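Local coordinates for putative phosphomannomutase (PDB 1TUO), which probably interconverts phosphosugars by moving a phosphate group between hydroxyls, as a magnesium-dependent member of the phosphohexose mutase family, at residues E162-H167 / P340-E345; L168-L173 / R198-E203; G191-F196 / L350-L355; V246-D249 / R254-V257. One frame throughout, in Å; residues are numbered along the deposited sequence.

Contact 1. Residues E162-H167 / P340-E345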
# COMPACT_ATOMS: atom_id res chain seq x y z
N GLU A 162 -12.60 -15.18 -3.39
CA GLU A 162 -13.83 -15.06 -4.16
C GLU A 162 -14.11 -13.60 -4.51
O GLU A 162 -14.60 -13.30 -5.59
CB GLU A 162 -15.01 -15.64 -3.38
CG GLU A 162 -15.12 -17.14 -3.48
CD GLU A 162 -15.39 -17.60 -4.90
OE1 GLU A 162 -14.56 -18.36 -5.46
OE2 GLU A 162 -16.43 -17.20 -5.46
N ALA A 163 -13.79 -12.71 -3.58
CA ALA A 163 -14.00 -11.29 -3.81
C ALA A 163 -13.06 -10.80 -4.92
O ALA A 163 -13.48 -10.05 -5.80
CB ALA A 163 -13.75 -10.51 -2.53
N LEU A 164 -11.80 -11.24 -4.86
CA LEU A 164 -10.81 -10.86 -5.85
C LEU A 164 -11.24 -11.29 -7.24
O LEU A 164 -11.17 -10.52 -8.20
CB LEU A 164 -9.45 -11.49 -5.53
CG LEU A 164 -8.67 -10.94 -4.33
CD1 LEU A 164 -7.41 -11.76 -4.11
CD2 LEU A 164 -8.33 -9.47 -4.57
N LYS A 165 -11.69 -12.54 -7.34
CA LYS A 165 -12.14 -13.12 -8.60
C LYS A 165 -13.11 -12.20 -9.34
O LYS A 165 -13.04 -12.06 -10.56
CB LYS A 165 -12.82 -14.47 -8.33
CG LYS A 165 -13.33 -15.18 -9.57
CD LYS A 165 -14.06 -16.48 -9.22
CE LYS A 165 -15.34 -16.21 -8.44
NZ LYS A 165 -16.11 -17.47 -8.18
N ALA A 166 -14.00 -11.57 -8.58
CA ALA A 166 -15.00 -10.68 -9.16
C ALA A 166 -14.45 -9.44 -9.85
O ALA A 166 -15.18 -8.73 -10.54
CB ALA A 166 -15.99 -10.26 -8.07
N HIS A 167 -13.16 -9.17 -9.67
CA HIS A 167 -12.55 -7.98 -10.28
C HIS A 167 -11.44 -8.31 -11.26
O HIS A 167 -10.66 -7.43 -11.65
CB HIS A 167 -12.00 -7.07 -9.18
CG HIS A 167 -13.01 -6.72 -8.14
ND1 HIS A 167 -14.17 -6.03 -8.43
CD2 HIS A 167 -13.06 -7.00 -6.82
CE1 HIS A 167 -14.89 -5.89 -7.33
NE2 HIS A 167 -14.24 -6.48 -6.34
N PRO A 340 -11.42 1.20 -6.45
CA PRO A 340 -12.75 1.56 -5.94
C PRO A 340 -13.84 0.48 -5.91
O PRO A 340 -14.52 0.31 -4.90
CB PRO A 340 -13.14 2.78 -6.78
CG PRO A 340 -12.30 2.65 -8.02
CD PRO A 340 -10.99 2.16 -7.48
N GLU A 341 -14.00 -0.26 -7.01
CA GLU A 341 -15.03 -1.29 -7.05
C GLU A 341 -14.72 -2.49 -6.16
O GLU A 341 -15.55 -3.38 -5.99
CB GLU A 341 -15.27 -1.74 -8.50
CG GLU A 341 -14.08 -1.57 -9.43
CD GLU A 341 -12.79 -2.35 -9.39
OE1 GLU A 341 -13.14 -3.47 -9.05
OE2 GLU A 341 -11.65 -2.10 -9.79
N HIS A 342 -13.51 -2.50 -5.59
CA HIS A 342 -13.05 -3.57 -4.71
C HIS A 342 -13.15 -3.14 -3.24
O HIS A 342 -14.06 -3.56 -2.52
CB HIS A 342 -11.60 -3.92 -5.08
CG HIS A 342 -10.92 -4.87 -4.15
ND1 HIS A 342 -11.46 -6.09 -3.80
CD2 HIS A 342 -9.72 -4.80 -3.53
CE1 HIS A 342 -10.62 -6.74 -3.01
NE2 HIS A 342 -9.55 -5.97 -2.83
N LEU A 343 -12.21 -2.30 -2.81
CA LEU A 343 -12.17 -1.80 -1.44
C LEU A 343 -11.49 -0.43 -1.47
O LEU A 343 -10.61 -0.20 -2.29
CB LEU A 343 -11.32 -2.72 -0.54
CG LEU A 343 -11.80 -4.08 -0.04
CD1 LEU A 343 -10.63 -4.79 0.63
CD2 LEU A 343 -12.95 -3.91 0.94
N PRO A 344 -11.91 0.48 -0.59
CA PRO A 344 -11.31 1.82 -0.53
C PRO A 344 -10.06 1.64 0.32
O PRO A 344 -9.93 2.24 1.39
CB PRO A 344 -12.38 2.65 0.16
CG PRO A 344 -12.98 1.66 1.12
CD PRO A 344 -13.12 0.41 0.26
N GLU A 345 -9.16 0.79 -0.17
CA GLU A 345 -7.94 0.43 0.54
C GLU A 345 -6.82 0.05 -0.44
O GLU A 345 -7.09 -0.31 -1.59
CB GLU A 345 -8.25 -0.75 1.46
CG GLU A 345 -7.06 -1.36 2.18
CD GLU A 345 -6.54 -0.47 3.29
OE1 GLU A 345 -7.05 -0.57 4.42
OE2 GLU A 345 -5.64 0.35 3.01

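Contact 2. Residues L168-L173 / R198-E203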
# COMPACT_ATOMS: atom_id res chain seq x y z
N LEU A 168 -11.37 -9.57 -11.68
CA LEU A 168 -10.34 -10.01 -12.60
C LEU A 168 -10.92 -10.74 -13.80
O LEU A 168 -11.97 -11.39 -13.71
CB LEU A 168 -9.36 -10.93 -11.86
CG LEU A 168 -8.50 -10.24 -10.80
CD1 LEU A 168 -7.97 -11.27 -9.81
CD2 LEU A 168 -7.35 -9.51 -11.48
N ASP A 169 -10.23 -10.63 -14.94
CA ASP A 169 -10.66 -11.31 -16.16
C ASP A 169 -9.94 -12.65 -16.13
O ASP A 169 -8.81 -12.77 -16.59
CB ASP A 169 -10.25 -10.51 -17.39
CG ASP A 169 -10.87 -11.04 -18.66
OD1 ASP A 169 -10.91 -12.28 -18.84
OD2 ASP A 169 -11.31 -10.22 -19.50
N LEU A 170 -10.59 -13.66 -15.56
CA LEU A 170 -9.98 -14.97 -15.45
C LEU A 170 -9.64 -15.58 -16.81
O LEU A 170 -8.61 -16.25 -16.95
CB LEU A 170 -10.89 -15.91 -14.65
CG LEU A 170 -11.20 -15.44 -13.22
CD1 LEU A 170 -12.04 -16.48 -12.51
CD2 LEU A 170 -9.90 -15.19 -12.45
N LYS A 171 -10.49 -15.35 -17.79
CA LYS A 171 -10.27 -15.88 -19.14
C LYS A 171 -8.97 -15.30 -19.70
O LYS A 171 -8.13 -16.02 -20.24
CB LYS A 171 -11.45 -15.51 -20.04
CG LYS A 171 -11.39 -16.11 -21.43
CD LYS A 171 -12.67 -15.80 -22.20
CE LYS A 171 -12.61 -16.34 -23.63
NZ LYS A 171 -12.43 -17.82 -23.67
N ALA A 172 -8.80 -13.99 -19.55
CA ALA A 172 -7.60 -13.33 -20.03
C ALA A 172 -6.38 -13.80 -19.25
O ALA A 172 -5.32 -14.08 -19.82
CB ALA A 172 -7.75 -11.82 -19.91
N LEU A 173 -6.53 -13.92 -17.93
CA LEU A 173 -5.44 -14.36 -17.07
C LEU A 173 -4.86 -15.72 -17.45
O LEU A 173 -3.65 -15.92 -17.39
CB LEU A 173 -5.90 -14.42 -15.61
CG LEU A 173 -5.82 -13.14 -14.79
CD1 LEU A 173 -6.51 -13.35 -13.45
CD2 LEU A 173 -4.36 -12.75 -14.60
N ARG A 198 -4.82 -21.15 -7.36
CA ARG A 198 -5.24 -22.52 -7.11
C ARG A 198 -6.73 -22.51 -6.81
O ARG A 198 -7.46 -23.44 -7.17
CB ARG A 198 -4.46 -23.10 -5.92
CG ARG A 198 -5.04 -24.38 -5.35
CD ARG A 198 -5.34 -24.19 -3.87
NE ARG A 198 -6.24 -23.05 -3.67
CZ ARG A 198 -6.38 -22.40 -2.52
NH1 ARG A 198 -5.68 -22.77 -1.45
NH2 ARG A 198 -7.22 -21.38 -2.44
N HIS A 199 -7.19 -21.43 -6.18
CA HIS A 199 -8.60 -21.28 -5.83
C HIS A 199 -9.51 -21.22 -7.06
O HIS A 199 -10.62 -21.75 -7.04
CB HIS A 199 -8.80 -20.01 -5.00
CG HIS A 199 -10.23 -19.73 -4.66
ND1 HIS A 199 -10.88 -20.36 -3.63
CD2 HIS A 199 -11.13 -18.89 -5.22
CE1 HIS A 199 -12.13 -19.93 -3.57
NE2 HIS A 199 -12.31 -19.04 -4.52
N VAL A 200 -9.04 -20.56 -8.11
CA VAL A 200 -9.82 -20.42 -9.34
C VAL A 200 -9.42 -21.43 -10.42
O VAL A 200 -9.89 -21.34 -11.55
CB VAL A 200 -9.70 -19.00 -9.92
CG1 VAL A 200 -10.35 -18.00 -8.99
CG2 VAL A 200 -8.23 -18.65 -10.14
N GLY A 201 -8.56 -22.38 -10.06
CA GLY A 201 -8.10 -23.42 -10.98
C GLY A 201 -7.22 -22.92 -12.13
O GLY A 201 -7.17 -23.54 -13.19
N LEU A 202 -6.53 -21.80 -11.92
CA LEU A 202 -5.65 -21.27 -12.95
C LEU A 202 -4.26 -21.85 -12.79
O LEU A 202 -3.60 -21.66 -11.76
CB LEU A 202 -5.62 -19.74 -12.88
CG LEU A 202 -6.83 -19.04 -13.50
CD1 LEU A 202 -6.63 -17.53 -13.47
CD2 LEU A 202 -7.05 -19.52 -14.92
N GLU A 203 -3.80 -22.56 -13.82
CA GLU A 203 -2.50 -23.20 -13.77
C GLU A 203 -1.34 -22.28 -14.14
O GLU A 203 -0.51 -22.62 -14.98
CB GLU A 203 -2.49 -24.43 -14.69
CG GLU A 203 -3.58 -25.43 -14.35
CD GLU A 203 -3.45 -26.01 -12.95
OE1 GLU A 203 -4.45 -26.54 -12.43
OE2 GLU A 203 -2.33 -25.96 -12.38

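Contact 3. Residues G191-F196 / L350-L355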
# COMPACT_ATOMS: atom_id res chain seq x y z
N GLY A 191 2.01 -16.79 0.06
CA GLY A 191 1.02 -17.77 -0.33
C GLY A 191 -0.30 -17.27 -0.88
O GLY A 191 -1.11 -18.08 -1.35
N PHE A 192 -0.53 -15.97 -0.86
CA PHE A 192 -1.80 -15.44 -1.35
C PHE A 192 -2.00 -15.44 -2.85
O PHE A 192 -3.13 -15.58 -3.32
CB PHE A 192 -2.04 -14.04 -0.77
CG PHE A 192 -2.62 -14.07 0.61
CD1 PHE A 192 -1.83 -14.38 1.71
CD2 PHE A 192 -3.99 -13.88 0.80
CE1 PHE A 192 -2.38 -14.52 2.98
CE2 PHE A 192 -4.55 -14.02 2.07
CZ PHE A 192 -3.75 -14.34 3.16
N LEU A 193 -0.93 -15.31 -3.62
CA LEU A 193 -1.08 -15.33 -5.07
C LEU A 193 -1.26 -16.77 -5.56
O LEU A 193 -2.10 -17.03 -6.41
CB LEU A 193 0.14 -14.68 -5.74
CG LEU A 193 0.22 -13.17 -5.50
CD1 LEU A 193 1.47 -12.60 -6.15
CD2 LEU A 193 -1.02 -12.48 -6.06
N LYS A 194 -0.47 -17.69 -5.01
CA LYS A 194 -0.59 -19.10 -5.38
C LYS A 194 -1.96 -19.56 -4.93
O LYS A 194 -2.67 -20.27 -5.65
CB LYS A 194 0.47 -19.94 -4.67
CG LYS A 194 1.90 -19.68 -5.09
CD LYS A 194 2.84 -20.62 -4.35
CE LYS A 194 4.29 -20.39 -4.74
NZ LYS A 194 5.19 -21.30 -3.98
N GLY A 195 -2.33 -19.14 -3.72
CA GLY A 195 -3.62 -19.51 -3.17
C GLY A 195 -4.77 -19.09 -4.07
O GLY A 195 -5.63 -19.91 -4.40
N PHE A 196 -4.80 -17.83 -4.47
CA PHE A 196 -5.86 -17.33 -5.34
C PHE A 196 -5.97 -18.11 -6.65
O PHE A 196 -7.07 -18.46 -7.08
CB PHE A 196 -5.65 -15.85 -5.68
CG PHE A 196 -6.56 -15.37 -6.78
CD1 PHE A 196 -7.89 -15.06 -6.53
CD2 PHE A 196 -6.09 -15.28 -8.09
CE1 PHE A 196 -8.74 -14.68 -7.56
CE2 PHE A 196 -6.94 -14.90 -9.13
CZ PHE A 196 -8.27 -14.60 -8.86
N LEU A 350 -4.24 -7.62 -5.11
CA LEU A 350 -5.01 -7.35 -6.32
C LEU A 350 -4.13 -6.63 -7.34
O LEU A 350 -4.26 -6.86 -8.54
CB LEU A 350 -6.25 -6.51 -6.02
CG LEU A 350 -7.10 -6.19 -7.26
CD1 LEU A 350 -7.45 -7.50 -7.98
CD2 LEU A 350 -8.36 -5.45 -6.86
N THR A 351 -3.23 -5.77 -6.86
CA THR A 351 -2.35 -5.06 -7.79
C THR A 351 -1.49 -6.07 -8.54
O THR A 351 -1.30 -5.96 -9.75
CB THR A 351 -1.41 -4.07 -7.07
OG1 THR A 351 -2.19 -3.05 -6.43
CG2 THR A 351 -0.50 -3.39 -8.08
N SER A 352 -0.97 -7.05 -7.82
CA SER A 352 -0.13 -8.07 -8.44
C SER A 352 -0.93 -8.82 -9.50
O SER A 352 -0.44 -9.04 -10.61
CB SER A 352 0.37 -9.06 -7.39
OG SER A 352 1.23 -8.42 -6.47
N LEU A 353 -2.15 -9.20 -9.16
CA LEU A 353 -3.00 -9.94 -10.09
C LEU A 353 -3.40 -9.12 -11.31
O LEU A 353 -3.51 -9.66 -12.41
CB LEU A 353 -4.23 -10.49 -9.36
CG LEU A 353 -3.86 -11.57 -8.33
CD1 LEU A 353 -5.06 -11.92 -7.45
CD2 LEU A 353 -3.35 -12.80 -9.06
N LEU A 354 -3.62 -7.81 -11.14
CA LEU A 354 -3.98 -6.98 -12.28
C LEU A 354 -2.77 -6.79 -13.19
O LEU A 354 -2.91 -6.71 -14.42
CB LEU A 354 -4.52 -5.62 -11.82
CG LEU A 354 -5.92 -5.66 -11.19
CD1 LEU A 354 -6.24 -4.33 -10.54
CD2 LEU A 354 -6.96 -6.00 -12.26
N LEU A 355 -1.58 -6.72 -12.60
CA LEU A 355 -0.37 -6.58 -13.42
C LEU A 355 -0.27 -7.84 -14.28
O LEU A 355 -0.02 -7.77 -15.48
CB LEU A 355 0.87 -6.45 -12.55
CG LEU A 355 1.01 -5.07 -11.90
CD1 LEU A 355 2.08 -5.08 -10.82
CD2 LEU A 355 1.34 -4.05 -13.00

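Contact 4. Residues V246-D249 / R254-V257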
# COMPACT_ATOMS: atom_id res chain seq x y z
N VAL A 246 6.82 -9.90 -8.49
CA VAL A 246 6.09 -8.91 -7.71
C VAL A 246 6.61 -9.11 -6.30
O VAL A 246 6.78 -10.25 -5.85
CB VAL A 246 4.56 -9.12 -7.71
CG1 VAL A 246 3.99 -8.70 -9.06
CG2 VAL A 246 4.21 -10.56 -7.40
N ALA A 247 6.92 -8.01 -5.62
CA ALA A 247 7.41 -8.08 -4.25
C ALA A 247 6.40 -7.34 -3.40
O ALA A 247 6.21 -6.14 -3.57
CB ALA A 247 8.78 -7.41 -4.15
N THR A 248 5.72 -8.06 -2.52
CA THR A 248 4.74 -7.41 -1.66
C THR A 248 5.42 -6.98 -0.37
O THR A 248 6.32 -7.67 0.12
CB THR A 248 3.54 -8.36 -1.36
OG1 THR A 248 4.03 -9.63 -0.92
CG2 THR A 248 2.70 -8.56 -2.61
N ASP A 249 5.02 -5.84 0.18
CA ASP A 249 5.64 -5.38 1.41
C ASP A 249 5.15 -6.14 2.64
O ASP A 249 4.41 -7.12 2.53
CB ASP A 249 5.45 -3.86 1.60
CG ASP A 249 4.05 -3.48 2.03
OD1 ASP A 249 3.92 -2.39 2.62
OD2 ASP A 249 3.08 -4.24 1.78
N ARG A 254 1.23 -2.81 -0.43
CA ARG A 254 2.05 -2.18 -1.46
C ARG A 254 2.84 -3.23 -2.24
O ARG A 254 3.10 -4.32 -1.73
CB ARG A 254 3.07 -1.22 -0.84
CG ARG A 254 2.49 -0.14 0.06
CD ARG A 254 3.61 0.68 0.69
NE ARG A 254 3.09 1.78 1.50
CZ ARG A 254 3.83 2.78 1.96
NH1 ARG A 254 5.13 2.82 1.70
NH2 ARG A 254 3.27 3.74 2.69
N VAL A 255 3.23 -2.90 -3.47
CA VAL A 255 4.02 -3.84 -4.26
C VAL A 255 5.12 -3.13 -5.04
O VAL A 255 5.02 -1.94 -5.35
CB VAL A 255 3.15 -4.62 -5.28
CG1 VAL A 255 2.10 -5.43 -4.55
CG2 VAL A 255 2.50 -3.66 -6.26
N GLY A 256 6.17 -3.89 -5.33
CA GLY A 256 7.28 -3.39 -6.12
C GLY A 256 7.45 -4.42 -7.22
O GLY A 256 7.10 -5.59 -7.02
N VAL A 257 7.98 -4.03 -8.36
CA VAL A 257 8.15 -4.96 -9.47
C VAL A 257 9.59 -5.07 -9.98
O VAL A 257 10.30 -4.07 -10.06
CB VAL A 257 7.24 -4.55 -10.66
CG1 VAL A 257 7.53 -5.41 -11.88
CG2 VAL A 257 5.77 -4.69 -10.26

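Contact 1. Residues E162-H167 / P340-E345
His167 and His342 carry this contact, with Glu341 and Leu164 beside them. CB of His342 sits over one face of the His167 ring, 4.1 Å from the ring centroid, a CH-pi contact. The two imidazoles meet obliquely, with planes 72° apart. Their nearest atoms are His167 CD2 and His342 ND1, 3.5 Å apart. Leu164 touches the His342 ring through CD2, which lies 3.9 Å from His342 CE1. Glu341 runs past His167 in the opposite direction. Glu341 OE1 comes within 2.8 Å of His167 ND1, but the angle is too poor for a hydrogen bond. Without the imidazole, as with an alanine here, His342 CB would probably lose the face it lies on, and a gap would open beside Glu341.

The second shell fixes these groups. CG of His342 is anti to its backbone N (chi1 172°), which swings the ring out to Leu164. Its NE2 is hydrogen-bonded to Asp347 OD1. Leu343 CG lies over the centre of one face of the His342 ring, 4.0 Å from its plane. Glu341 OE2 makes a salt bridge with Arg278. His167 N bonds to Leu164 O (2.8 Å), which holds the residue against the last turn of the helix.

The contact joins the end of helix 157-165 to the loop between strand 337-339 and helix 348-362. It therefore ties the second alpha/beta/alpha domain to the third. Leu164 also packs on helix 348-362, while Ala163 and Leu343 both touch Phe93 of helix 88-97.

Contact 2. Residues L168-L173 / R198-E203
Leu170, Leu173, Val200 and Leu202 meet here as aliphatic chains, and the flat groups stand to the side. The Asp169 carboxylate is approached from above its plane: Ala172 N donates to Asp169 OD1 at 2.8 Å, with the donor 50° out of that plane. This bond caps helix 170-173. The Arg198 guanidinium has His199 CB at its edge, in plane, and makes a salt bridge with Glu158.

The contact is a small patch of aliphatic packing. It joins the short helix 170-173 to the C-terminal end of helix 192-199 within the second alpha/beta/alpha domain, beside Lys165 of helix 157-165. With its CG beside the backbone N (chi1 -59°), Leu170 spreads its branches over two partners. Leu170 CD1 meets Val200 CG1 at 4.2 Å, and Leu170 CD2 meets Leu202 CD1 at 4.1 Å. Leu202 CD1 also reaches Leu173 CB, 3.8 Å away. A Schellman motif, with Gly201 at positive phi, ends helix 192-199. Val200, just before the glycine, and Leu202, just after it, both point toward the short helix.

The contact thus depends on burial of apolar surface. Polar groups nearby are bonded elsewhere, as Asp169 N is to Glu357 and His199 NE2 to Glu162.

Contact 3. Residues G191-F196 / L350-L355
Leu353 is wedged between Leu193 and Phe196, and this is the tight part of the contact. Leu353 CD1 lies over one face of the Phe196 ring, toward the rim, 3.9 Å from the centroid. This is a CH-pi contact, and the nearest ring atom to Leu353 CD1 is Phe196 CD2 at 3.6 Å. Leu193 slides past Leu353 in the opposite direction, with Leu193 CD2 3.7 Å from Leu353 CG. The Phe196 ring reaches Leu353 because its CG is anti to the backbone N (chi1 168°).

The pair belongs to two helices, 192-199 and 348-362, whose short segments cross at -61° with axes 10.8 Å apart. They come from the second and third alpha/beta/alpha domains, so this is helix packing across the domain boundary. Replacing Phe196 by an alanine is likely to open a gap beside Leu353 CD1 and take away an apolar wall shared with Leu164 and Leu168.

Packing is looser toward Ser352. Both methyls of Leu193 touch its CB, with Leu193 CD1 3.9 Å from Ser352 CB. The serine OG turns back along its own helix and is hydrogen-bonded to Gly348 O. On this side Leu193 CD1 and Ser352 OG also lie against Val246 of the sheet.

Contact 4. Residues V246-D249 / R254-V257
Asp249 and Arg254 close the loop end of this strand pair. CG of Asp249 stands between the backbone N and the carbonyl carbon (chi1 75°), which turns the carboxylate back toward Arg254. Asp249 OD2 accepts from Arg254 N at 3.2 Å, the donor lying well above the carboxylate plane. Asp249 OD1 rests against the extended arginine chain, 3.6 Å from Arg254 CD, and is hydrogen-bonded to Ser109 OG. Arg254 NE is 4.4 Å from Asp249 OD1, and no N-H points at that oxygen, so the pair is not a salt bridge.

Strands 244-248 and 255-259 form an antiparallel beta hairpin. The DGDADR sequence runs from Asp249 round the turn to Arg254; in relatives its aspartates, here Asp249, Asp251 and Asp253, bind magnesium, and they probably do so in this protein. Ser109 lies in a TASHNP sequence, which in relatives holds the phosphorylated serine.

Thr248 faces Val255 in a non-hydrogen-bonded pair. Its OG1 stands between the backbone N and the carbonyl carbon (chi1 50°). This puts OG1 toward a hydrogen bond with His182 NE2 and leaves Thr248 CG2 to meet Val255 CG1 at 3.7 Å. Ala247 and Gly256 are the hydrogen-bonded pair, with Ala247 N donating to Gly256 O at 2.8 Å.

Contacts 3 and 4 are buried, whereas contacts 1 and 2 are only partly so, with contact 2 farthest from the centre of the chain. Helix 192-199 serves both contact 2 and contact 3. Leu168 bridges them by packing on Phe196, Leu353 and Leu354. Contacts 1 and 3 both join the second domain to the third, and Leu164 links them by touching Phe196 and Leu350. Contact 3 also rests on contact 4, where Leu193 and Ser352 lie on Val246. The chemistry changes along the way: imidazoles and a carboxylate in contact 1, aliphatic groups in contact 2, aliphatic and aromatic groups in contact 3, and backbone bonds and an aspartate with a nearby arginine in contact 4.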